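Local coordinates for cytolethal distending toxin protein B (Haemophilus ducreyi, PDB 1SR4), which probably acts as the DNase I-like nuclease subunit of a bacterial genotoxin that damages host-cell DNA, at residues 128-134 / 169-173. Residues are numbered along the deposited sequence; the frame is centred on the assembly and turned at random.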
ATOM      1  N   ARG B 128     -23.583   3.624  -1.588  1.00 15.19           N
ATOM      2  CA  ARG B 128     -24.045   4.806  -0.911  1.00 15.57           C
ATOM      3  C   ARG B 128     -24.009   4.549   0.590  1.00 15.34           C
ATOM      4  O   ARG B 128     -24.383   3.471   1.059  1.00 15.77           O
ATOM      5  CB  ARG B 128     -25.480   5.134  -1.334  1.00 14.51           C
ATOM      6  CG  ARG B 128     -26.104   6.247  -0.509  1.00 14.78           C
ATOM      7  CD  ARG B 128     -27.447   6.698  -1.078  1.00 18.18           C
ATOM      8  NE  ARG B 128     -28.555   5.747  -0.913  1.00 18.28           N
ATOM      9  CZ  ARG B 128     -29.153   5.455   0.243  1.00 20.34           C
ATOM     10  NH1 ARG B 128     -28.760   6.021   1.382  1.00 19.39           N
ATOM     11  NH2 ARG B 128     -30.186   4.621   0.258  1.00 18.12           N
ATOM     12  N   ILE B 129     -23.522   5.530   1.334  1.00 17.43           N
ATOM     13  CA  ILE B 129     -23.511   5.468   2.789  1.00 18.80           C
ATOM     14  C   ILE B 129     -24.213   6.773   3.129  1.00 18.64           C
ATOM     15  O   ILE B 129     -23.640   7.857   2.963  1.00 18.31           O
ATOM     16  CB  ILE B 129     -22.092   5.528   3.412  1.00 22.07           C
ATOM     17  CG1 ILE B 129     -21.229   4.351   2.944  1.00 24.09           C
ATOM     18  CG2 ILE B 129     -22.210   5.491   4.941  1.00 20.99           C
ATOM     19  CD1 ILE B 129     -21.820   3.012   3.269  1.00 28.86           C
ATOM     20  N   GLY B 130     -25.461   6.680   3.581  1.00 19.86           N
ATOM     21  CA  GLY B 130     -26.194   7.891   3.903  1.00 17.60           C
ATOM     22  C   GLY B 130     -26.389   8.734   2.652  1.00 17.74           C
ATOM     23  O   GLY B 130     -26.937   8.260   1.659  1.00 17.10           O
ATOM     24  N   THR B 131     -25.940   9.983   2.687  1.00 16.88           N
ATOM     25  CA  THR B 131     -26.089  10.872   1.540  1.00 18.40           C
ATOM     26  C   THR B 131     -24.838  11.005   0.655  1.00 18.20           C
ATOM     27  O   THR B 131     -24.743  11.930  -0.155  1.00 16.37           O
ATOM     28  CB  THR B 131     -26.501  12.272   2.001  1.00 19.37           C
ATOM     29  OG1 THR B 131     -25.523  12.766   2.928  1.00 21.56           O
ATOM     30  CG2 THR B 131     -27.870  12.227   2.681  1.00 22.00           C
ATOM     31  N   ASP B 132     -23.883  10.089   0.809  1.00 18.63           N
ATOM     32  CA  ASP B 132     -22.657  10.126   0.004  1.00 17.23           C
ATOM     33  C   ASP B 132     -22.522   8.815  -0.781  1.00 16.68           C
ATOM     34  O   ASP B 132     -22.706   7.718  -0.230  1.00 14.77           O
ATOM     35  CB  ASP B 132     -21.438  10.320   0.906  1.00 18.67           C
ATOM     36  CG  ASP B 132     -21.553  11.549   1.779  1.00 20.56           C
ATOM     37  OD1 ASP B 132     -21.566  12.677   1.234  1.00 19.36           O
ATOM     38  OD2 ASP B 132     -21.637  11.379   3.012  1.00 20.32           O
ATOM     39  N   VAL B 133     -22.194   8.933  -2.062  1.00 16.09           N
ATOM     40  CA  VAL B 133     -22.067   7.768  -2.927  1.00 15.33           C
ATOM     41  C   VAL B 133     -20.643   7.690  -3.450  1.00 15.78           C
ATOM     42  O   VAL B 133     -20.094   8.688  -3.918  1.00 15.46           O
ATOM     43  CB  VAL B 133     -23.055   7.861  -4.104  1.00 15.32           C
ATOM     44  CG1 VAL B 133     -23.127   6.518  -4.844  1.00 13.18           C
ATOM     45  CG2 VAL B 133     -24.439   8.255  -3.574  1.00 14.69           C
ATOM     46  N   PHE B 134     -20.061   6.493  -3.372  1.00 15.71           N
ATOM     47  CA  PHE B 134     -18.676   6.266  -3.778  1.00 13.67           C
ATOM     48  C   PHE B 134     -18.543   5.209  -4.866  1.00 13.39           C
ATOM     49  O   PHE B 134     -18.958   4.077  -4.681  1.00 13.72           O
ATOM     50  CB  PHE B 134     -17.881   5.832  -2.542  1.00 14.46           C
ATOM     51  CG  PHE B 134     -17.971   6.797  -1.384  1.00 11.27           C
ATOM     52  CD1 PHE B 134     -17.071   7.860  -1.271  1.00 10.72           C
ATOM     53  CD2 PHE B 134     -18.942   6.632  -0.399  1.00 13.00           C
ATOM     54  CE1 PHE B 134     -17.133   8.745  -0.188  1.00 10.81           C
ATOM     55  CE2 PHE B 134     -19.021   7.502   0.695  1.00 13.28           C
ATOM     56  CZ  PHE B 134     -18.113   8.564   0.805  1.00 13.13           C
ATOM     57  N   VAL B 169     -29.850  15.532  -3.204  1.00 23.07           N
ATOM     58  CA  VAL B 169     -29.004  16.042  -2.139  1.00 21.80           C
ATOM     59  C   VAL B 169     -27.772  15.141  -1.949  1.00 20.72           C
ATOM     60  O   VAL B 169     -26.986  15.344  -1.029  1.00 18.99           O
ATOM     61  CB  VAL B 169     -29.765  16.127  -0.802  1.00 22.16           C
ATOM     62  CG1 VAL B 169     -30.937  17.103  -0.932  1.00 22.01           C
ATOM     63  CG2 VAL B 169     -30.243  14.742  -0.378  1.00 23.03           C
ATOM     64  N   TYR B 170     -27.604  14.153  -2.822  1.00 18.97           N
ATOM     65  CA  TYR B 170     -26.469  13.240  -2.689  1.00 18.74           C
ATOM     66  C   TYR B 170     -25.165  13.799  -3.236  1.00 18.26           C
ATOM     67  O   TYR B 170     -25.139  14.435  -4.293  1.00 18.10           O
ATOM     68  CB  TYR B 170     -26.734  11.921  -3.417  1.00 19.10           C
ATOM     69  CG  TYR B 170     -27.769  10.997  -2.812  1.00 18.50           C
ATOM     70  CD1 TYR B 170     -28.394  11.281  -1.596  1.00 20.39           C
ATOM     71  CD2 TYR B 170     -28.115   9.820  -3.465  1.00 19.47           C
ATOM     72  CE1 TYR B 170     -29.341  10.401  -1.051  1.00 20.92           C
ATOM     73  CE2 TYR B 170     -29.047   8.947  -2.941  1.00 19.91           C
ATOM     74  CZ  TYR B 170     -29.654   9.235  -1.741  1.00 21.40           C
ATOM     75  OH  TYR B 170     -30.543   8.330  -1.227  1.00 22.40           O
ATOM     76  N   SER B 171     -24.086  13.567  -2.503  1.00 17.04           N
ATOM     77  CA  SER B 171     -22.767  13.950  -2.962  1.00 15.67           C
ATOM     78  C   SER B 171     -22.219  12.627  -3.507  1.00 16.31           C
ATOM     79  O   SER B 171     -22.520  11.567  -2.960  1.00 15.83           O
ATOM     80  CB  SER B 171     -21.901  14.428  -1.794  1.00 16.71           C
ATOM     81  OG  SER B 171     -22.228  15.751  -1.413  1.00 18.84           O
ATOM     82  N   TRP B 172     -21.446  12.672  -4.586  1.00 15.75           N
ATOM     83  CA  TRP B 172     -20.874  11.452  -5.146  1.00 15.13           C
ATOM     84  C   TRP B 172     -19.421  11.674  -5.562  1.00 16.27           C
ATOM     85  O   TRP B 172     -19.037  12.782  -5.932  1.00 16.14           O
ATOM     86  CB  TRP B 172     -21.690  10.918  -6.333  1.00 13.31           C
ATOM     87  CG  TRP B 172     -22.049  11.907  -7.411  1.00 15.16           C
ATOM     88  CD1 TRP B 172     -23.200  12.636  -7.502  1.00 15.77           C
ATOM     89  CD2 TRP B 172     -21.288  12.215  -8.588  1.00 15.26           C
ATOM     90  NE1 TRP B 172     -23.208  13.367  -8.665  1.00 17.42           N
ATOM     91  CE2 TRP B 172     -22.047  13.128  -9.350  1.00 14.76           C
ATOM     92  CE3 TRP B 172     -20.036  11.807  -9.072  1.00 16.38           C
ATOM     93  CZ2 TRP B 172     -21.604  13.640 -10.572  1.00 16.44           C
ATOM     94  CZ3 TRP B 172     -19.590  12.319 -10.295  1.00 16.15           C
ATOM     95  CH2 TRP B 172     -20.377  13.225 -11.027  1.00 18.28           C
ATOM     96  N   MET B 173     -18.636  10.603  -5.489  1.00 14.66           N
ATOM     97  CA  MET B 173     -17.209  10.615  -5.794  1.00 15.52           C
ATOM     98  C   MET B 173     -16.874   9.391  -6.661  1.00 15.10           C
ATOM     99  O   MET B 173     -17.163   8.265  -6.275  1.00 15.31           O
ATOM    100  CB  MET B 173     -16.460  10.513  -4.474  1.00 17.01           C
ATOM    101  CG  MET B 173     -15.140  11.180  -4.421  1.00 22.96           C
ATOM    102  SD  MET B 173     -14.455  10.975  -2.763  1.00 23.91           S
ATOM    103  CE  MET B 173     -12.792  11.175  -3.143  1.00 20.03           C
TER
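Y170, V133 and T131 bury the most surface where the hairpin 128-134 meets 169-173, and the pairing of 132-134 with 171-173 identifies the motif: parallel strands, linked through helix 147-159 in a beta-alpha-beta crossover, within a mixed sheet of the DNase I-like fold. The axes of 132-134 and 171-173 run 16° from parallel and approach to 4.6 Å. Three bonds set the register: S171 N donates to T131 O (2.9 Å), V133 N to S171 O (2.8 Å) and M173 N to V133 O (2.9 Å), so V133 bonds through both its N and its O. Of these, S171 N to T131 O is the straightest, at 164° about the hydrogen.

Just before its strand, Y170 has CG anti to the carbonyl carbon (chi1 -71°), and its side-chain end comes nearer to 128-134 than its CB does, reaching R128, T131 and V133. T131 CA meets the ring obliquely, nearest CD1, and T131 O takes a CA-H...O contact from Y170 CA. R128 CD stands 3.3 Å from Y170 CE2. Y170 OH sits over one face of the R128 guanidinium, offset toward its rim; the angle is too poor for a hydrogen bond from NE. NE instead pairs with E108 OE1 in a salt bridge, while NH1 donates to G130 O, which lies close to the guanidinium plane, within the type II' turn of I129-D132. Obliquely to the same ring comes V133 CG2, 4.0 Å from Y170 CD2; F158 of the crossover helix touches both residues. V133 and W172 share this sheet face, meeting CB to CB.

The face bearing D132, S171, F134 and M173 is also buried. There S171 OG accepts from A223 N, while the extended M173 side chain makes a Met-aromatic contact, its SD lying at the F134 ring edge, 5.5 Å from the centroid.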